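Local coordinates for xylose isomerase domain protein (Alicyclobacillus acidocaldarius subsp. acidocaldarius, PDB 3U0H) that is of unproven function but, as a TIM-barrel protein of the xylose isomerase-like family, probably acts as an isomerase, at residues A[138-143]-A[160-165]; A[188-193]-A[231-236]. All blocks are in the same frame, centred on the assembly; numbering follows the deposited sequence.

Both contacts belong to one TIM barrel: contact 1 joins a barrel strand to an outer helix, and contact 2 joins two outer helices. Contact 1 sets helix 159-169 against strand 137-141. Contact 2 brings the short helix 190-194 to helix 231-241, further round the barrel. Their centres are about 16 Å apart, and contact 1 closes in sequence before contact 2 opens. They meet directly: Tyr-142 OH of contact 1 lies 2.6 Å from Glu-188 OE1 of contact 2, a probable hydrogen bond. Contact 1 is wholly buried, whereas contact 2 is partly buried and its centre lies further from the chain centre, at about 17 Å against 12 Å.

Contact 1: A[138-143]-A[160-165]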
loop_
_atom_site.group_PDB
_atom_site.type_symbol
_atom_site.label_atom_id
_atom_site.label_comp_id
_atom_site.label_asym_id
_atom_site.label_seq_id
_atom_site.Cartn_x
_atom_site.Cartn_y
_atom_site.Cartn_z
ATOM N N VAL A 138 17.068 0.671 -1.585
ATOM C CA VAL A 138 17.512 0.553 -2.938
ATOM C C VAL A 138 18.122 1.887 -3.371
ATOM O O VAL A 138 17.519 2.940 -3.284
ATOM C CB VAL A 138 16.327 0.162 -3.871
ATOM C CG1 VAL A 138 16.754 0.075 -5.368
ATOM C CG2 VAL A 138 15.728 -1.147 -3.402
ATOM N N GLY A 139 19.352 1.851 -3.801
ATOM C CA GLY A 139 19.944 3.025 -4.405
ATOM C C GLY A 139 20.173 2.767 -5.883
ATOM O O GLY A 139 20.708 1.732 -6.295
ATOM N N LEU A 140 19.713 3.703 -6.682
ATOM C CA LEU A 140 19.741 3.585 -8.121
ATOM C C LEU A 140 20.837 4.529 -8.558
ATOM O O LEU A 140 20.812 5.708 -8.232
ATOM C CB LEU A 140 18.380 4.017 -8.699
ATOM C CG LEU A 140 17.228 3.129 -8.353
ATOM C CD1 LEU A 140 15.884 3.546 -8.957
ATOM C CD2 LEU A 140 17.514 1.670 -8.727
ATOM N N GLU A 141 21.812 3.999 -9.259
ATOM C CA GLU A 141 22.850 4.805 -9.842
ATOM C C GLU A 141 22.477 5.502 -11.154
ATOM O O GLU A 141 22.383 4.850 -12.187
ATOM C CB GLU A 141 24.095 3.937 -10.049
ATOM C CG GLU A 141 25.304 4.730 -10.528
ATOM C CD GLU A 141 26.549 3.849 -10.680
ATOM O OE1 GLU A 141 26.498 2.614 -10.468
ATOM O OE2 GLU A 141 27.604 4.413 -10.994
ATOM N N TYR A 142 22.291 6.831 -11.132
ATOM C CA TYR A 142 22.164 7.613 -12.390
ATOM C C TYR A 142 23.542 7.694 -13.047
ATOM O O TYR A 142 24.530 7.899 -12.374
ATOM C CB TYR A 142 21.573 9.010 -12.174
ATOM C CG TYR A 142 22.346 9.954 -11.255
ATOM C CD1 TYR A 142 22.238 9.885 -9.858
ATOM C CD2 TYR A 142 23.120 10.970 -11.784
ATOM C CE1 TYR A 142 22.952 10.768 -9.043
ATOM C CE2 TYR A 142 23.815 11.835 -10.989
ATOM C CZ TYR A 142 23.723 11.762 -9.631
ATOM O OH TYR A 142 24.467 12.662 -8.906
ATOM N N VAL A 143 23.583 7.519 -14.356
ATOM C CA VAL A 143 24.824 7.421 -15.109
ATOM C C VAL A 143 24.942 8.660 -16.016
ATOM O O VAL A 143 24.052 8.954 -16.832
ATOM C CB VAL A 143 24.801 6.091 -15.872
ATOM C CG1 VAL A 143 25.896 5.960 -16.950
ATOM C CG2 VAL A 143 24.790 4.948 -14.840
ATOM N N ALA A 160 18.432 14.883 -11.071
ATOM C CA ALA A 160 17.080 15.508 -11.313
ATOM C C ALA A 160 16.169 14.525 -12.052
ATOM O O ALA A 160 15.021 14.327 -11.697
ATOM C CB ALA A 160 17.168 16.868 -12.089
ATOM N N ASP A 161 16.704 13.881 -13.073
ATOM C CA ASP A 161 15.956 12.831 -13.781
ATOM C C ASP A 161 15.564 11.687 -12.831
ATOM O O ASP A 161 14.407 11.241 -12.814
ATOM C CB ASP A 161 16.778 12.213 -14.916
ATOM C CG ASP A 161 16.995 13.142 -16.100
ATOM O OD1 ASP A 161 16.477 14.268 -16.106
ATOM O OD2 ASP A 161 17.756 12.716 -17.006
ATOM N N LEU A 162 16.557 11.190 -12.093
ATOM C CA LEU A 162 16.316 10.111 -11.154
ATOM C C LEU A 162 15.206 10.451 -10.159
ATOM O O LEU A 162 14.399 9.571 -9.824
ATOM C CB LEU A 162 17.580 9.737 -10.385
ATOM C CG LEU A 162 17.427 8.585 -9.351
ATOM C CD1 LEU A 162 16.891 7.316 -9.982
ATOM C CD2 LEU A 162 18.775 8.293 -8.634
ATOM N N LYS A 163 15.178 11.697 -9.667
ATOM C CA LYS A 163 14.140 12.077 -8.725
ATOM C C LYS A 163 12.744 12.019 -9.331
ATOM O O LYS A 163 11.798 11.681 -8.613
ATOM C CB LYS A 163 14.331 13.476 -8.237
ATOM C CG LYS A 163 15.388 13.677 -7.191
ATOM C CD LYS A 163 15.505 15.200 -7.001
ATOM C CE LYS A 163 15.989 15.605 -5.627
ATOM N NZ LYS A 163 16.351 17.062 -5.569
ATOM N N THR A 164 12.577 12.349 -10.610
ATOM C CA THR A 164 11.243 12.174 -11.213
ATOM C C THR A 164 10.953 10.670 -11.320
ATOM O O THR A 164 9.825 10.233 -11.134
ATOM C CB THR A 164 11.098 12.842 -12.570
ATOM O OG1 THR A 164 11.965 12.156 -13.508
ATOM C CG2 THR A 164 11.505 14.357 -12.472
ATOM N N PHE A 165 11.972 9.856 -11.510
ATOM C CA PHE A 165 11.746 8.402 -11.729
ATOM C C PHE A 165 11.303 7.728 -10.436
ATOM O O PHE A 165 10.443 6.852 -10.488
ATOM C CB PHE A 165 12.968 7.758 -12.359
ATOM C CG PHE A 165 12.807 6.294 -12.714
ATOM C CD1 PHE A 165 11.739 5.851 -13.478
ATOM C CD2 PHE A 165 13.763 5.379 -12.330
ATOM C CE1 PHE A 165 11.611 4.531 -13.813
ATOM C CE2 PHE A 165 13.610 4.038 -12.651
ATOM C CZ PHE A 165 12.537 3.618 -13.400
#
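Tyr-142 and Leu-162 bring the two backbones closest, with CA atoms 6.5 Å apart, where the chain of strand 137-141 and the residues after it pass helix 159-169. No hydrogen bond crosses between the segments; side chains make the contact. Leu-162 is the central piece. Its CG lies anti to the backbone N (chi1 -180°), and its two methyls reach different parts of segment 138-143. CD1 meets Leu-140, at 3.8 Å from Leu-140 CB, and also touches the CD1 methyl of that residue. The CD2 methyl of Leu-162 sits 3.3 Å from the backbone oxygen Leu-140 O. The same methyl approaches the Tyr-142 ring obliquely, 4.0 Å from Tyr-142 CD1. The tyrosine side chain crosses that of Leu-162 at about a right angle. Its chi1 of 60° places CG between the backbone N and the carbonyl carbon. One turn along the helix, Phe-165 adds a looser contact, with its CE2 4.4 Å from Leu-140 CD1. An alanine in place of Leu-162 would remove both methyls, and would probably open a gap between Leu-140 and the Tyr-142 ring. Leu-162 also touches Ala-176 of strand 174-179, so the helix covers two adjacent barrel strands. A second subunit also packs on this helix, where Asp-161 OD1 forms a salt bridge with Arg-115 of that subunit. Within the helix, Thr-164 OG1 bonds to Asp-161 O at 2.7 Å, and that oxygen also accepts from Phe-165 N. All four residues that touch across the contact are buried, and their side chains meet through carbon. The chemistry therefore implies strand-to-helix cohesion by apolar packing, as between the strands and outer helices of a TIM barrel, while the Tyr-142 hydroxyl is probably taken up by Glu-188.

Contact 2: A[188-193]-A[231-236]; sequences EHEDDL and LVPFLR
Glu-190 and Arg-236 meet obliquely, Glu-190 OE1 coming in at the edge of the guanidinium. It lies 2.5 Å from Arg-236 NH1. This is a salt bridge, but its hydrogen bond is weak, with an N-H...acceptor angle of only 125°. The very short distance and the crowding of the two groups leave the detailed geometry doubtful. The Glu-190 chain is extended beyond CG, which carries the carboxylate across Pro-233. The two side chains cross at about a right angle, and Glu-190 OE1 is 3.5 Å from Pro-233 CB. The arginine bends at chi3 (-60°), and Pro-233 CA lies 4.0 Å above one face of the Arg-236 guanidinium, toward its rim. The proline thus packs beside both charged groups. The backbones are closest here too, with 5.4 Å between the CA atoms of Glu-190 and Pro-233. On the buried side, Leu-193 meets Phe-234 obliquely. Its CD1 methyl is 3.6 Å from Phe-234 CD1 and also touches CE1 of that ring. His-189 is the N-cap of the short helix and forms a capping box with Asp-192. Asp-191 N donates to His-189 ND1 at 3.1 Å, nearly straight and close to the imidazole plane. In return, His-189 N donates to the anti lone pair of Asp-192 OD2 at 2.7 Å. These bonds tie the first turn, from which Glu-190 extends. The contact therefore has a partly exposed charged edge and an apolar inner edge. Helix 180-185 packs against that inner edge: Trp-183 touches Leu-193, and its ring meets that of Phe-234. Val-178 of strand 174-179 contacts both Leu-193 and Phe-234, while Phe-234 also reaches Val-204 of strand 201-206. Helix 261-280 packs against helix 231-241 as well, through Leu-275 and Ala-279.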
loop_
_atom_site.group_PDB
_atom_site.type_symbol
_atom_site.label_atom_id
_atom_site.label_comp_id
_atom_site.label_asym_id
_atom_site.label_seq_id
_atom_site.Cartn_x
_atom_site.Cartn_y
_atom_site.Cartn_z
ATOM N N GLU A 188 26.529 18.582 -12.304
ATOM C CA GLU A 188 25.881 18.972 -11.039
ATOM C C GLU A 188 26.795 19.770 -10.059
ATOM O O GLU A 188 27.996 19.805 -10.237
ATOM C CB GLU A 188 25.314 17.698 -10.380
ATOM C CG GLU A 188 24.224 17.071 -11.225
ATOM C CD GLU A 188 23.852 15.660 -10.826
ATOM O OE1 GLU A 188 24.619 14.989 -10.059
ATOM O OE2 GLU A 188 22.767 15.244 -11.293
ATOM N N HIS A 189 26.187 20.330 -9.023
ATOM C CA HIS A 189 26.779 21.248 -8.038
ATOM C C HIS A 189 26.700 20.600 -6.670
ATOM O O HIS A 189 25.794 19.800 -6.389
ATOM C CB HIS A 189 25.943 22.548 -8.035
ATOM C CG HIS A 189 26.583 23.742 -7.331
ATOM N ND1 HIS A 189 26.471 23.958 -5.986
ATOM C CD2 HIS A 189 27.284 24.864 -7.848
ATOM C CE1 HIS A 189 27.085 25.119 -5.663
ATOM N NE2 HIS A 189 27.575 25.675 -6.802
ATOM N N GLU A 190 27.658 20.931 -5.805
ATOM C CA GLU A 190 27.635 20.518 -4.396
ATOM C C GLU A 190 26.205 20.598 -3.787
ATOM O O GLU A 190 25.782 19.673 -3.110
ATOM C CB GLU A 190 28.653 21.358 -3.597
ATOM C CG GLU A 190 28.355 21.540 -2.105
ATOM C CD GLU A 190 29.515 22.094 -1.301
ATOM O OE1 GLU A 190 30.492 22.624 -1.874
ATOM O OE2 GLU A 190 29.432 21.994 -0.068
ATOM N N ASP A 191 25.468 21.678 -4.065
ATOM C CA ASP A 191 24.129 21.907 -3.496
ATOM C C ASP A 191 23.087 20.887 -3.995
ATOM O O ASP A 191 22.089 20.675 -3.326
ATOM C CB ASP A 191 23.583 23.365 -3.742
ATOM C CG ASP A 191 24.446 24.459 -3.105
ATOM O OD1 ASP A 191 25.283 24.143 -2.229
ATOM O OD2 ASP A 191 24.264 25.653 -3.461
ATOM N N ASP A 192 23.289 20.296 -5.165
ATOM C CA ASP A 192 22.373 19.253 -5.617
ATOM C C ASP A 192 22.342 18.063 -4.645
ATOM O O ASP A 192 21.280 17.473 -4.357
ATOM C CB ASP A 192 22.746 18.792 -7.027
ATOM C CG ASP A 192 22.535 19.886 -8.062
ATOM O OD1 ASP A 192 21.391 20.395 -8.166
ATOM O OD2 ASP A 192 23.514 20.234 -8.768
ATOM N N LEU A 193 23.525 17.783 -4.088
ATOM C CA LEU A 193 23.735 16.689 -3.173
ATOM C C LEU A 193 23.409 17.085 -1.771
ATOM O O LEU A 193 22.849 16.283 -1.050
ATOM C CB LEU A 193 25.165 16.224 -3.258
ATOM C CG LEU A 193 25.643 15.846 -4.645
ATOM C CD1 LEU A 193 27.104 15.414 -4.589
ATOM C CD2 LEU A 193 24.778 14.735 -5.228
ATOM N N LEU A 231 36.430 17.080 -5.553
ATOM C CA LEU A 231 36.034 15.937 -4.747
ATOM C C LEU A 231 35.738 16.366 -3.324
ATOM O O LEU A 231 34.994 15.699 -2.629
ATOM C CB LEU A 231 37.106 14.839 -4.779
ATOM C CG LEU A 231 37.247 14.004 -6.070
ATOM C CD1 LEU A 231 38.302 12.903 -5.846
ATOM C CD2 LEU A 231 35.909 13.431 -6.554
ATOM N N VAL A 232 36.356 17.454 -2.878
ATOM C CA VAL A 232 36.013 17.989 -1.575
ATOM C C VAL A 232 34.551 18.493 -1.533
ATOM O O VAL A 232 33.855 18.107 -0.648
ATOM C CB VAL A 232 37.019 19.031 -1.071
ATOM C CG1 VAL A 232 36.569 19.530 0.292
ATOM C CG2 VAL A 232 38.396 18.419 -0.938
ATOM N N PRO A 233 34.096 19.322 -2.502
ATOM C CA PRO A 233 32.670 19.699 -2.582
ATOM C C PRO A 233 31.730 18.536 -2.799
ATOM O O PRO A 233 30.620 18.557 -2.284
ATOM C CB PRO A 233 32.599 20.612 -3.802
ATOM C CG PRO A 233 33.983 21.201 -3.919
ATOM C CD PRO A 233 34.939 20.137 -3.421
ATOM N N PHE A 234 32.156 17.534 -3.554
ATOM C CA PHE A 234 31.377 16.283 -3.676
ATOM C C PHE A 234 31.101 15.619 -2.335
ATOM O O PHE A 234 29.954 15.370 -1.989
ATOM C CB PHE A 234 32.112 15.278 -4.558
ATOM C CG PHE A 234 31.402 13.968 -4.716
ATOM C CD1 PHE A 234 30.274 13.874 -5.488
ATOM C CD2 PHE A 234 31.908 12.833 -4.162
ATOM C CE1 PHE A 234 29.651 12.675 -5.692
ATOM C CE2 PHE A 234 31.311 11.630 -4.363
ATOM C CZ PHE A 234 30.150 11.557 -5.114
ATOM N N LEU A 235 32.161 15.342 -1.584
ATOM C CA LEU A 235 32.012 14.768 -0.278
ATOM C C LEU A 235 31.300 15.722 0.681
ATOM O O LEU A 235 30.470 15.315 1.468
ATOM C CB LEU A 235 33.363 14.396 0.282
ATOM C CG LEU A 235 34.007 13.321 -0.540
ATOM C CD1 LEU A 235 35.469 13.172 -0.074
ATOM C CD2 LEU A 235 33.163 12.069 -0.378
ATOM N N ARG A 236 31.645 16.994 0.637
ATOM C CA ARG A 236 31.110 17.893 1.604
ATOM C C ARG A 236 29.588 17.856 1.420
ATOM O O ARG A 236 28.854 17.755 2.379
ATOM C CB ARG A 236 31.675 19.294 1.412
ATOM C CG ARG A 236 31.209 20.327 2.460
ATOM C CD ARG A 236 31.383 21.749 1.949
ATOM N NE ARG A 236 32.757 22.008 1.656
ATOM C CZ ARG A 236 33.253 22.648 0.584
ATOM N NH1 ARG A 236 32.516 23.121 -0.426
ATOM N NH2 ARG A 236 34.559 22.808 0.539
#